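Local coordinates for protein catechol 2,3-dioxygenase (Pseudomonas sp. KL28, PDB 3HPY) that probably catalyses the oxygen-dependent extradiol ring cleavage of catechol at a ferrous iron site, working as a homotetramer in the breakdown of aromatic hydrocarbons, at residues P9-V14 and I66-F71; F110-G115 and A163-I168; L156-N161 and V206-K211; R180-D185 and P281-Y286. All blocks are in the same frame, centred on the assembly; numbering follows the deposited sequence.

Contact 1 of 4, residues P9-V14 and I66-F71; sequences PGHAQV and IDFFGF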
loop_
_atom_site.group_PDB
_atom_site.type_symbol
_atom_site.label_atom_id
_atom_site.label_comp_id
_atom_site.label_asym_id
_atom_site.label_seq_id
_atom_site.Cartn_x
_atom_site.Cartn_y
_atom_site.Cartn_z
ATOM N N PRO C 9 17.955 -7.771 -18.869
ATOM C CA PRO C 9 18.949 -8.637 -18.229
ATOM C C PRO C 9 18.370 -10.040 -18.405
ATOM O O PRO C 9 17.186 -10.251 -18.116
ATOM C CB PRO C 9 18.903 -8.200 -16.774
ATOM C CG PRO C 9 18.587 -6.742 -16.861
ATOM C CD PRO C 9 17.601 -6.628 -18.006
ATOM N N GLY C 10 19.177 -10.988 -18.884
ATOM C CA GLY C 10 18.677 -12.338 -19.100
ATOM C C GLY C 10 18.974 -13.329 -17.987
ATOM O O GLY C 10 18.132 -14.160 -17.655
ATOM N N HIS C 11 20.165 -13.246 -17.404
ATOM C CA HIS C 11 20.522 -14.166 -16.340
ATOM C C HIS C 11 21.788 -13.766 -15.586
ATOM O O HIS C 11 22.635 -13.033 -16.106
ATOM C CB HIS C 11 20.676 -15.581 -16.927
ATOM C CG HIS C 11 21.728 -15.691 -17.989
ATOM N ND1 HIS C 11 21.620 -16.560 -19.056
ATOM C CD2 HIS C 11 22.923 -15.070 -18.133
ATOM C CE1 HIS C 11 22.702 -16.467 -19.808
ATOM N NE2 HIS C 11 23.508 -15.570 -19.270
ATOM N N ALA C 12 21.905 -14.239 -14.350
ATOM C CA ALA C 12 23.081 -13.958 -13.538
ATOM C C ALA C 12 23.659 -15.273 -13.019
ATOM O O ALA C 12 22.984 -16.001 -12.295
ATOM C CB ALA C 12 22.709 -13.058 -12.367
ATOM N N GLN C 13 24.893 -15.596 -13.394
ATOM C CA GLN C 13 25.504 -16.827 -12.901
ATOM C C GLN C 13 26.300 -16.474 -11.652
ATOM O O GLN C 13 27.334 -15.807 -11.734
ATOM C CB GLN C 13 26.430 -17.455 -13.947
ATOM C CG GLN C 13 27.146 -18.715 -13.447
ATOM C CD GLN C 13 26.427 -20.000 -13.814
ATOM O OE1 GLN C 13 26.610 -20.538 -14.909
ATOM N NE2 GLN C 13 25.597 -20.496 -12.901
ATOM N N VAL C 14 25.798 -16.921 -10.504
ATOM C CA VAL C 14 26.416 -16.644 -9.212
ATOM C C VAL C 14 26.841 -17.945 -8.532
ATOM O O VAL C 14 26.170 -18.974 -8.644
ATOM C CB VAL C 14 25.425 -15.876 -8.287
ATOM C CG1 VAL C 14 26.040 -15.657 -6.908
ATOM C CG2 VAL C 14 25.069 -14.538 -8.910
ATOM N N ILE C 66 30.068 -13.356 -8.689
ATOM C CA ILE C 66 29.410 -13.596 -9.965
ATOM C C ILE C 66 30.359 -14.089 -11.054
ATOM O O ILE C 66 31.460 -13.569 -11.205
ATOM C CB ILE C 66 28.720 -12.312 -10.476
ATOM C CG1 ILE C 66 28.015 -12.598 -11.803
ATOM C CG2 ILE C 66 29.751 -11.195 -10.649
ATOM C CD1 ILE C 66 27.134 -11.473 -12.274
ATOM N N ASP C 67 29.933 -15.101 -11.803
ATOM C CA ASP C 67 30.746 -15.612 -12.900
ATOM C C ASP C 67 30.497 -14.711 -14.103
ATOM O O ASP C 67 31.428 -14.190 -14.714
ATOM C CB ASP C 67 30.368 -17.055 -13.255
ATOM C CG ASP C 67 30.673 -18.036 -12.134
ATOM O OD1 ASP C 67 31.681 -17.832 -11.424
ATOM O OD2 ASP C 67 29.914 -19.022 -11.970
ATOM N N PHE C 68 29.225 -14.510 -14.427
ATOM C CA PHE C 68 28.871 -13.676 -15.564
ATOM C C PHE C 68 27.427 -13.186 -15.514
ATOM O O PHE C 68 26.597 -13.726 -14.779
ATOM C CB PHE C 68 29.131 -14.448 -16.864
ATOM C CG PHE C 68 28.421 -15.762 -16.944
ATOM C CD1 PHE C 68 27.106 -15.833 -17.401
ATOM C CD2 PHE C 68 29.072 -16.939 -16.573
ATOM C CE1 PHE C 68 26.443 -17.058 -17.490
ATOM C CE2 PHE C 68 28.419 -18.173 -16.655
ATOM C CZ PHE C 68 27.098 -18.233 -17.118
ATOM N N PHE C 69 27.144 -12.152 -16.297
ATOM C CA PHE C 69 25.818 -11.553 -16.360
ATOM C C PHE C 69 25.410 -11.423 -17.824
ATOM O O PHE C 69 26.094 -10.764 -18.605
ATOM C CB PHE C 69 25.854 -10.174 -15.701
ATOM C CG PHE C 69 24.496 -9.584 -15.449
ATOM C CD1 PHE C 69 24.049 -8.499 -16.188
ATOM C CD2 PHE C 69 23.670 -10.112 -14.460
ATOM C CE1 PHE C 69 22.797 -7.940 -15.948
ATOM C CE2 PHE C 69 22.421 -9.562 -14.213
ATOM C CZ PHE C 69 21.984 -8.472 -14.961
ATOM N N GLY C 70 24.291 -12.037 -18.189
ATOM C CA GLY C 70 23.852 -11.986 -19.572
ATOM C C GLY C 70 22.629 -11.141 -19.885
ATOM O O GLY C 70 21.799 -10.881 -19.018
ATOM N N PHE C 71 22.531 -10.728 -21.144
ATOM C CA PHE C 71 21.421 -9.910 -21.628
ATOM C C PHE C 71 20.782 -10.554 -22.856
ATOM O O PHE C 71 21.479 -10.905 -23.810
ATOM C CB PHE C 71 21.924 -8.531 -22.043
ATOM C CG PHE C 71 22.326 -7.648 -20.902
ATOM C CD1 PHE C 71 21.379 -6.876 -20.248
ATOM C CD2 PHE C 71 23.665 -7.532 -20.523
ATOM C CE1 PHE C 71 21.750 -5.998 -19.246
ATOM C CE2 PHE C 71 24.047 -6.649 -19.511
ATOM C CZ PHE C 71 23.089 -5.883 -18.877
#

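Contact 2 of 4, residues F110-G115 and A163-I168; sequences FELPSG and AEVQKI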
loop_
_atom_site.group_PDB
_atom_site.type_symbol
_atom_site.label_atom_id
_atom_site.label_comp_id
_atom_site.label_asym_id
_atom_site.label_seq_id
_atom_site.Cartn_x
_atom_site.Cartn_y
_atom_site.Cartn_z
ATOM N N PHE C 110 32.058 -11.514 -23.513
ATOM C CA PHE C 110 33.241 -10.673 -23.591
ATOM C C PHE C 110 33.552 -10.129 -22.202
ATOM O O PHE C 110 32.728 -10.234 -21.289
ATOM C CB PHE C 110 33.010 -9.535 -24.590
ATOM C CG PHE C 110 31.902 -8.593 -24.202
ATOM C CD1 PHE C 110 32.160 -7.484 -23.398
ATOM C CD2 PHE C 110 30.597 -8.815 -24.645
ATOM C CE1 PHE C 110 31.134 -6.604 -23.042
ATOM C CE2 PHE C 110 29.566 -7.941 -24.292
ATOM C CZ PHE C 110 29.837 -6.835 -23.491
ATOM N N GLU C 111 34.745 -9.566 -22.035
ATOM C CA GLU C 111 35.142 -9.024 -20.742
ATOM C C GLU C 111 35.225 -7.506 -20.820
ATOM O O GLU C 111 35.732 -6.946 -21.799
ATOM C CB GLU C 111 36.503 -9.594 -20.313
ATOM C CG GLU C 111 36.871 -9.313 -18.850
ATOM C CD GLU C 111 38.290 -9.737 -18.489
ATOM O OE1 GLU C 111 38.669 -10.896 -18.770
ATOM O OE2 GLU C 111 39.026 -8.903 -17.914
ATOM N N LEU C 112 34.709 -6.843 -19.791
ATOM C CA LEU C 112 34.728 -5.389 -19.735
ATOM C C LEU C 112 35.990 -4.920 -19.021
ATOM O O LEU C 112 36.671 -5.707 -18.357
ATOM C CB LEU C 112 33.499 -4.861 -18.979
ATOM C CG LEU C 112 32.118 -4.838 -19.646
ATOM C CD1 LEU C 112 31.087 -4.390 -18.616
ATOM C CD2 LEU C 112 32.112 -3.893 -20.844
ATOM N N PRO C 113 36.313 -3.626 -19.149
ATOM C CA PRO C 113 37.493 -3.032 -18.514
ATOM C C PRO C 113 37.423 -3.193 -16.998
ATOM O O PRO C 113 38.452 -3.227 -16.312
ATOM C CB PRO C 113 37.403 -1.569 -18.926
ATOM C CG PRO C 113 36.753 -1.641 -20.259
ATOM C CD PRO C 113 35.660 -2.654 -20.043
ATOM N N SER C 114 36.196 -3.286 -16.490
ATOM C CA SER C 114 35.947 -3.436 -15.061
ATOM C C SER C 114 36.201 -4.864 -14.591
ATOM O O SER C 114 36.075 -5.170 -13.403
ATOM C CB SER C 114 34.503 -3.036 -14.744
ATOM O OG SER C 114 33.580 -3.820 -15.490
ATOM N N GLY C 115 36.541 -5.740 -15.533
ATOM C CA GLY C 115 36.828 -7.120 -15.191
ATOM C C GLY C 115 35.656 -8.081 -15.234
ATOM O O GLY C 115 35.862 -9.294 -15.183
ATOM N N ALA C 163 34.258 4.764 -16.876
ATOM C CA ALA C 163 34.102 5.563 -18.088
ATOM C C ALA C 163 34.138 4.671 -19.321
ATOM O O ALA C 163 33.249 4.739 -20.167
ATOM C CB ALA C 163 35.194 6.614 -18.173
ATOM N N GLU C 164 35.166 3.835 -19.422
ATOM C CA GLU C 164 35.278 2.937 -20.563
ATOM C C GLU C 164 34.078 1.997 -20.628
ATOM O O GLU C 164 33.555 1.738 -21.719
ATOM C CB GLU C 164 36.573 2.122 -20.495
ATOM C CG GLU C 164 37.852 2.925 -20.730
ATOM C CD GLU C 164 39.091 2.035 -20.802
ATOM O OE1 GLU C 164 40.220 2.560 -20.684
ATOM O OE2 GLU C 164 38.932 0.805 -20.984
ATOM N N VAL C 165 33.638 1.486 -19.474
ATOM C CA VAL C 165 32.479 0.586 -19.454
ATOM C C VAL C 165 31.264 1.317 -20.010
ATOM O O VAL C 165 30.502 0.763 -20.800
ATOM C CB VAL C 165 32.133 0.090 -18.030
ATOM C CG1 VAL C 165 30.808 -0.682 -18.052
ATOM C CG2 VAL C 165 33.232 -0.815 -17.513
ATOM N N GLN C 166 31.091 2.566 -19.592
ATOM C CA GLN C 166 29.976 3.364 -20.063
ATOM C C GLN C 166 29.997 3.465 -21.593
ATOM O O GLN C 166 28.986 3.194 -22.251
ATOM C CB GLN C 166 30.021 4.757 -19.425
ATOM C CG GLN C 166 29.044 5.753 -20.039
ATOM C CD GLN C 166 28.844 7.002 -19.197
ATOM O OE1 GLN C 166 29.753 7.448 -18.489
ATOM N NE2 GLN C 166 27.652 7.584 -19.285
ATOM N N LYS C 167 31.149 3.831 -22.151
ATOM C CA LYS C 167 31.299 3.974 -23.596
ATOM C C LYS C 167 30.811 2.747 -24.348
ATOM O O LYS C 167 30.070 2.860 -25.323
ATOM C CB LYS C 167 32.765 4.232 -23.972
ATOM C CG LYS C 167 33.354 5.516 -23.416
ATOM C CD LYS C 167 34.754 5.810 -23.995
ATOM C CE LYS C 167 35.876 4.970 -23.355
ATOM N NZ LYS C 167 35.899 3.532 -23.779
ATOM N N ILE C 168 31.232 1.570 -23.902
ATOM C CA ILE C 168 30.825 0.340 -24.568
ATOM C C ILE C 168 29.315 0.171 -24.483
ATOM O O ILE C 168 28.662 -0.193 -25.469
ATOM C CB ILE C 168 31.492 -0.883 -23.932
ATOM C CG1 ILE C 168 33.010 -0.733 -23.991
ATOM C CG2 ILE C 168 31.057 -2.148 -24.654
ATOM C CD1 ILE C 168 33.745 -1.750 -23.167
#

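Contact 3 of 4, residues L156-N161 and V206-K211; sequences LLYGPN and VEYPEK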
loop_
_atom_site.group_PDB
_atom_site.type_symbol
_atom_site.label_atom_id
_atom_site.label_comp_id
_atom_site.label_asym_id
_atom_site.label_seq_id
_atom_site.Cartn_x
_atom_site.Cartn_y
_atom_site.Cartn_z
ATOM N N LEU C 156 24.385 -4.643 -9.876
ATOM C CA LEU C 156 25.296 -3.524 -9.733
ATOM C C LEU C 156 26.688 -4.115 -9.586
ATOM O O LEU C 156 26.947 -4.886 -8.664
ATOM C CB LEU C 156 24.921 -2.697 -8.502
ATOM C CG LEU C 156 25.554 -1.315 -8.312
ATOM C CD1 LEU C 156 24.857 -0.590 -7.169
ATOM C CD2 LEU C 156 27.030 -1.453 -8.010
ATOM N N LEU C 157 27.572 -3.762 -10.514
ATOM C CA LEU C 157 28.936 -4.265 -10.504
ATOM C C LEU C 157 29.928 -3.223 -10.032
ATOM O O LEU C 157 29.731 -2.021 -10.220
ATOM C CB LEU C 157 29.355 -4.729 -11.901
ATOM C CG LEU C 157 28.509 -5.779 -12.618
ATOM C CD1 LEU C 157 27.920 -6.770 -11.616
ATOM C CD2 LEU C 157 27.427 -5.074 -13.396
ATOM N N TYR C 158 31.003 -3.712 -9.423
ATOM C CA TYR C 158 32.083 -2.872 -8.927
ATOM C C TYR C 158 33.364 -3.261 -9.641
ATOM O O TYR C 158 33.781 -4.412 -9.597
ATOM C CB TYR C 158 32.275 -3.069 -7.429
ATOM C CG TYR C 158 31.557 -2.057 -6.585
ATOM C CD1 TYR C 158 30.172 -1.924 -6.648
ATOM C CD2 TYR C 158 32.260 -1.243 -5.696
ATOM C CE1 TYR C 158 29.501 -1.007 -5.840
ATOM C CE2 TYR C 158 31.598 -0.320 -4.886
ATOM C CZ TYR C 158 30.218 -0.210 -4.962
ATOM O OH TYR C 158 29.548 0.682 -4.160
ATOM N N GLY C 159 33.980 -2.296 -10.303
ATOM C CA GLY C 159 35.209 -2.570 -11.015
ATOM C C GLY C 159 35.806 -1.266 -11.485
ATOM O O GLY C 159 35.125 -0.240 -11.466
ATOM N N PRO C 160 37.080 -1.269 -11.901
ATOM C CA PRO C 160 37.783 -0.075 -12.385
ATOM C C PRO C 160 37.365 0.380 -13.788
ATOM O O PRO C 160 36.722 -0.372 -14.530
ATOM C CB PRO C 160 39.249 -0.498 -12.332
ATOM C CG PRO C 160 39.174 -1.978 -12.625
ATOM C CD PRO C 160 38.002 -2.412 -11.771
ATOM N N ASN C 161 37.737 1.614 -14.131
ATOM C CA ASN C 161 37.454 2.211 -15.436
ATOM C C ASN C 161 35.973 2.184 -15.803
ATOM O O ASN C 161 35.577 1.505 -16.748
ATOM C CB ASN C 161 38.258 1.491 -16.524
ATOM C CG ASN C 161 39.685 1.207 -16.098
ATOM O OD1 ASN C 161 40.436 2.120 -15.747
ATOM N ND2 ASN C 161 40.066 -0.065 -16.117
ATOM N N VAL C 206 29.857 0.958 -10.316
ATOM C CA VAL C 206 30.429 1.909 -9.380
ATOM C C VAL C 206 31.949 1.773 -9.449
ATOM O O VAL C 206 32.476 0.661 -9.421
ATOM C CB VAL C 206 29.943 1.642 -7.947
ATOM C CG1 VAL C 206 30.542 2.659 -6.996
ATOM C CG2 VAL C 206 28.431 1.722 -7.894
ATOM N N GLU C 207 32.640 2.906 -9.560
ATOM C CA GLU C 207 34.101 2.921 -9.656
ATOM C C GLU C 207 34.709 2.191 -8.470
ATOM O O GLU C 207 34.412 2.512 -7.325
ATOM C CB GLU C 207 34.616 4.359 -9.688
ATOM C CG GLU C 207 36.092 4.494 -10.054
ATOM C CD GLU C 207 36.365 4.219 -11.531
ATOM O OE1 GLU C 207 35.709 4.852 -12.391
ATOM O OE2 GLU C 207 37.243 3.378 -11.837
ATOM N N TYR C 208 35.559 1.210 -8.749
ATOM C CA TYR C 208 36.184 0.437 -7.690
ATOM C C TYR C 208 37.534 -0.115 -8.144
ATOM O O TYR C 208 37.660 -0.625 -9.255
ATOM C CB TYR C 208 35.264 -0.712 -7.297
ATOM C CG TYR C 208 35.619 -1.370 -5.991
ATOM C CD1 TYR C 208 35.617 -0.643 -4.803
ATOM C CD2 TYR C 208 35.915 -2.731 -5.935
ATOM C CE1 TYR C 208 35.900 -1.256 -3.585
ATOM C CE2 TYR C 208 36.198 -3.356 -4.726
ATOM C CZ TYR C 208 36.189 -2.613 -3.555
ATOM O OH TYR C 208 36.462 -3.234 -2.355
ATOM N N PRO C 209 38.560 -0.019 -7.280
ATOM C CA PRO C 209 39.910 -0.507 -7.580
ATOM C C PRO C 209 39.970 -1.986 -7.964
ATOM O O PRO C 209 40.742 -2.369 -8.845
ATOM C CB PRO C 209 40.669 -0.218 -6.292
ATOM C CG PRO C 209 40.011 1.030 -5.802
ATOM C CD PRO C 209 38.545 0.724 -6.009
ATOM N N GLU C 210 39.165 -2.811 -7.299
ATOM C CA GLU C 210 39.136 -4.248 -7.574
ATOM C C GLU C 210 38.220 -4.507 -8.757
ATOM O O GLU C 210 37.245 -3.785 -8.953
ATOM C CB GLU C 210 38.604 -5.011 -6.360
ATOM C CG GLU C 210 39.273 -6.349 -6.111
ATOM C CD GLU C 210 40.653 -6.192 -5.494
ATOM O OE1 GLU C 210 41.573 -5.703 -6.192
ATOM O OE2 GLU C 210 40.809 -6.549 -4.304
ATOM N N LYS C 211 38.523 -5.542 -9.536
ATOM C CA LYS C 211 37.705 -5.866 -10.696
ATOM C C LYS C 211 36.955 -7.182 -10.526
ATOM O O LYS C 211 37.394 -8.071 -9.792
ATOM C CB LYS C 211 38.572 -5.930 -11.960
ATOM C CG LYS C 211 39.580 -7.065 -11.973
ATOM C CD LYS C 211 40.198 -7.253 -13.357
ATOM C CE LYS C 211 41.038 -6.060 -13.783
ATOM N NZ LYS C 211 41.441 -6.173 -15.216
#

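Contact 4 of 4, residues R180-D185 and P281-Y286; sequences RVLSPD and PLSWTY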
loop_
_atom_site.group_PDB
_atom_site.type_symbol
_atom_site.label_atom_id
_atom_site.label_comp_id
_atom_site.label_asym_id
_atom_site.label_seq_id
_atom_site.Cartn_x
_atom_site.Cartn_y
_atom_site.Cartn_z
ATOM N N ARG C 180 23.650 9.423 -12.604
ATOM C CA ARG C 180 25.050 9.288 -12.242
ATOM C C ARG C 180 25.414 9.985 -10.945
ATOM O O ARG C 180 24.807 10.986 -10.549
ATOM C CB ARG C 180 25.945 9.822 -13.361
ATOM C CG ARG C 180 25.795 11.304 -13.630
ATOM C CD ARG C 180 26.453 11.680 -14.953
ATOM N NE ARG C 180 25.909 12.931 -15.458
ATOM C CZ ARG C 180 26.081 13.390 -16.692
ATOM N NH1 ARG C 180 26.799 12.700 -17.575
ATOM N NH2 ARG C 180 25.518 14.539 -17.045
ATOM N N VAL C 181 26.416 9.430 -10.280
ATOM C CA VAL C 181 26.907 10.007 -9.048
ATOM C C VAL C 181 28.235 10.692 -9.368
ATOM O O VAL C 181 29.210 10.028 -9.716
ATOM C CB VAL C 181 27.116 8.916 -7.982
ATOM C CG1 VAL C 181 27.839 9.494 -6.783
ATOM C CG2 VAL C 181 25.769 8.345 -7.568
ATOM N N LEU C 182 28.250 12.022 -9.276
ATOM C CA LEU C 182 29.454 12.804 -9.553
ATOM C C LEU C 182 30.464 12.630 -8.432
ATOM O O LEU C 182 30.140 12.817 -7.259
ATOM C CB LEU C 182 29.127 14.298 -9.690
ATOM C CG LEU C 182 28.611 14.848 -11.024
ATOM C CD1 LEU C 182 27.362 14.103 -11.449
ATOM C CD2 LEU C 182 28.321 16.328 -10.879
ATOM N N SER C 183 31.689 12.267 -8.795
ATOM C CA SER C 183 32.745 12.092 -7.807
ATOM C C SER C 183 33.209 13.483 -7.368
ATOM O O SER C 183 32.867 14.481 -8.000
ATOM C CB SER C 183 33.910 11.315 -8.425
ATOM O OG SER C 183 34.449 12.008 -9.541
ATOM N N PRO C 184 33.979 13.568 -6.269
ATOM C CA PRO C 184 34.478 14.855 -5.770
ATOM C C PRO C 184 34.865 15.784 -6.928
ATOM O O PRO C 184 35.247 15.314 -8.002
ATOM C CB PRO C 184 35.676 14.440 -4.927
ATOM C CG PRO C 184 35.199 13.166 -4.317
ATOM C CD PRO C 184 34.536 12.451 -5.481
ATOM N N ASP C 185 34.759 17.094 -6.711
ATOM C CA ASP C 185 35.077 18.078 -7.752
ATOM C C ASP C 185 36.206 17.595 -8.672
ATOM O O ASP C 185 37.184 16.998 -8.217
ATOM C CB ASP C 185 35.437 19.428 -7.116
ATOM C CG ASP C 185 35.342 20.579 -8.100
ATOM O OD1 ASP C 185 36.198 20.666 -9.008
ATOM O OD2 ASP C 185 34.399 21.395 -7.970
ATOM N N PRO C 281 20.231 12.685 -18.473
ATOM C CA PRO C 281 20.545 12.028 -17.197
ATOM C C PRO C 281 20.472 12.942 -15.971
ATOM O O PRO C 281 20.683 14.145 -16.075
ATOM C CB PRO C 281 21.947 11.472 -17.438
ATOM C CG PRO C 281 22.556 12.501 -18.353
ATOM C CD PRO C 281 21.433 12.805 -19.323
ATOM N N LEU C 282 20.144 12.368 -14.815
ATOM C CA LEU C 282 20.071 13.141 -13.576
ATOM C C LEU C 282 21.413 12.971 -12.870
ATOM O O LEU C 282 22.068 11.941 -13.022
ATOM C CB LEU C 282 18.950 12.614 -12.677
ATOM C CG LEU C 282 17.554 12.591 -13.305
ATOM C CD1 LEU C 282 16.554 11.980 -12.325
ATOM C CD2 LEU C 282 17.150 14.007 -13.682
ATOM N N SER C 283 21.824 13.963 -12.094
ATOM C CA SER C 283 23.105 13.862 -11.407
ATOM C C SER C 283 23.017 14.093 -9.902
ATOM O O SER C 283 22.189 14.873 -9.423
ATOM C CB SER C 283 24.095 14.866 -12.003
ATOM O OG SER C 283 24.272 14.645 -13.389
ATOM N N TRP C 284 23.881 13.407 -9.165
ATOM C CA TRP C 284 23.948 13.557 -7.724
ATOM C C TRP C 284 25.372 13.963 -7.362
ATOM O O TRP C 284 26.329 13.410 -7.898
ATOM C CB TRP C 284 23.584 12.245 -7.023
ATOM C CG TRP C 284 22.127 11.906 -7.115
ATOM C CD1 TRP C 284 21.461 11.427 -8.207
ATOM C CD2 TRP C 284 21.141 12.082 -6.090
ATOM N NE1 TRP C 284 20.122 11.299 -7.927
ATOM C CE2 TRP C 284 19.898 11.693 -6.636
ATOM C CE3 TRP C 284 21.188 12.534 -4.762
ATOM C CZ2 TRP C 284 18.707 11.741 -5.899
ATOM C CZ3 TRP C 284 19.999 12.582 -4.027
ATOM C CH2 TRP C 284 18.775 12.187 -4.603
ATOM N N THR C 285 25.509 14.946 -6.478
ATOM C CA THR C 285 26.827 15.402 -6.046
ATOM C C THR C 285 27.418 14.368 -5.093
ATOM O O THR C 285 26.680 13.665 -4.401
ATOM C CB THR C 285 26.733 16.742 -5.314
ATOM O OG1 THR C 285 25.846 16.609 -4.198
ATOM C CG2 THR C 285 26.208 17.815 -6.242
ATOM N N TYR C 286 28.745 14.271 -5.056
ATOM C CA TYR C 286 29.414 13.303 -4.187
ATOM C C TYR C 286 29.095 13.511 -2.709
ATOM O O TYR C 286 28.802 12.553 -1.989
ATOM C CB TYR C 286 30.937 13.372 -4.369
ATOM C CG TYR C 286 31.714 12.399 -3.492
ATOM C CD1 TYR C 286 31.813 11.048 -3.829
ATOM C CD2 TYR C 286 32.350 12.831 -2.324
ATOM C CE1 TYR C 286 32.527 10.151 -3.029
ATOM C CE2 TYR C 286 33.063 11.943 -1.516
ATOM C CZ TYR C 286 33.148 10.608 -1.875
ATOM O OH TYR C 286 33.858 9.726 -1.086
#

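Contact 1 of 4, residues P9-V14 and I66-F71
Q13 sends CG anti to its backbone N (chi1 177°), whereas F68 turns its ring back between its N and carbonyl carbon (chi1 56°), and the two meet on one face of the sheet. Q13 CB sits over the centre of the F68 ring, 3.4 Å from the centroid, a CH-pi contact. The Q13 amide stands nearly perpendicular to that ring, and its OE1 is bonded to R42. At the rim of the same ring lies H11 NE2, 3.7 Å from F68 CE1, with the two ring planes steeply inclined; H11 ND1 is hydrogen-bonded to K124. On the other face of the sheet F69 CD2 touches A12 CB at 3.7 Å, and F69 CZ meets P9 CB at 3.6 Å.

The backbones run antiparallel, but two classic beta bulges break the register. G10 and H11 both face G70, whose carbonyl takes a short bond from G10 N (2.6 Å) and a longer one from H11 N (3.3 Å), both from the same face of its plane. D67 and F68 both face Q13, and D67 N donates to Q13 O at 2.7 Å. D67 also forms salt bridges with R15 and R59. The pair lies inside the N-terminal vicinal-oxygen-chelate (VOC) region, flanked by strand 56-60 beyond 9-16 and by strand 117-121 beyond 65-73; P9 and F69 also pack on L152 of strand 151-159.

Contact 2 of 4, residues F110-G115 and A163-I168
The E164 carboxylate brings OE2 to within 3.4 Å of P113 CG, a van der Waals contact of a carboxylate oxygen with a ring CH2 at the outer margin of the contact. The other flat group, the F110 ring, has L112 CD2 at its edge, in its plane. That same CD2 touches I168 CD1 at 3.6 Å, the two side chains sliding past each other in opposite directions. With CG1 anti to the carbonyl carbon (chi1 -58°) and the chain extended beyond it, I168 CD1 also reaches P113 CD, 3.8 Å away.

L112 to G115 form a type I beta turn, closed by G115 N bonding to L112 O at 2.8 Å, and it leads out of strand 107-111 in the N-terminal sheet. Through this turn the hairpin of strands 107-111 and 117-121 packs against helix 162-171, which follows strand 151-159 in the C-terminal part. V165 splits its branches here: CG1 meets L112 CD1 at 3.8 Å, nearly at a right angle, while CG2 lies 3.6 Å from S114 OG, whose hydrogen bond goes to H116. F205 of strand 203-207 touches L112, S114 and V165 alike.

Contact 3 of 4, residues L156-N161 and V206-K211
Y158 and V206 are paired across parallel strands, 151-159 beside 203-207, on the same face of the C-terminal sheet of this two-part extradiol dioxygenase, whose sequence belongs to the glyoxalase-type families. This is the tight part. V206 CB rests over one face of the Y158 ring, offset toward its rim and 3.6 Å from the centroid, with the two side chains side by side and pointing the same way. V206 CG2 presses on L156 CD2 at 3.5 Å, closer than usual for two methyl carbons. L156 also lines the 4-methylcatechol pocket and touches the iron ligand H216, so this packing borders the active site. The Y158 ring also meets that of H215, nearly parallel to it.

V206 N donates to L157 O at 3.0 Å, but the return bond from G159 N to V206 O is weak. Strand pairing ends soon after, and P209, E210, K211 and N161 are exposed on the solvent side, though G159 CA stays 3.1 Å from E210 O in a CA-H...O contact. There Y208 N donates a hydrogen bond to G159 O from well above its carbonyl plane. E207, bent at chi2 (73°), curls back so that OE2 takes a weak bond from N161 N.

Between these two regions the Y158 ring turns its edge to the face of Y208, planes 71° apart, with Y158 CD2 3.4 Å from Y208 CG.

Contact 4 of 4, residues R180-D185 and P281-Y286
R180 N donates to L282 O, W284 N to R180 O and L182 N to W284 O, the last the shortest at 2.7 Å: a parallel beta ladder by which the short strand 282-284 joins strand 176-182 of the C-terminal sheet. A side-chain bond lies alongside. R180 NE points at S283 OG, 3.1 Å away and almost straight (177°), with the hydroxyl oxygen in the guanidinium plane. The R180 chain leaves with CG between N and the carbonyl carbon (chi1 64°) and then runs extended to NE, which lays the group alongside the serine. P281 CG covers one face of the guanidinium, off toward its rim and 3.8 Å from NH2.

Next to that bond L182 CD1 is pressed against S283 CB at 3.4 Å, tighter than ordinary carbon contact. On the other face of the sheet, V181 and W284 point the same way; V181 packs on W193 of the substrate pocket and F289 of helix 289-293. The far side of strand 282-284 meets a second subunit, where T285 N is bonded to N135 of that chain, so the added strand also takes part in assembling the tetramer.

Beyond the ladder both segments leave the sheet, and Y286 lays its ring against P184: CG of the proline stands over one ring face, 3.6 Å from the centroid and 16° off the normal.

From the N terminus, contact 1 closes first: the chain leaves strand 9-16, passes helix 19-29 and three strands, and returns along 65-73 within the N-terminal sheet. Contact 2 then joins the turn after strand 107-111 to helix 162-171, tying the N-terminal part to the C-terminal one. Contact 3 opens before contact 2 has closed, so the two cross, and they touch where S114 meets G159, P160 and K211. Contact 4 opens inside the loop of contact 3 and closes well after it, another crossing; both belong to the C-terminal sheet. Contacts 1 and 4 are farthest apart, centres about 27 Å.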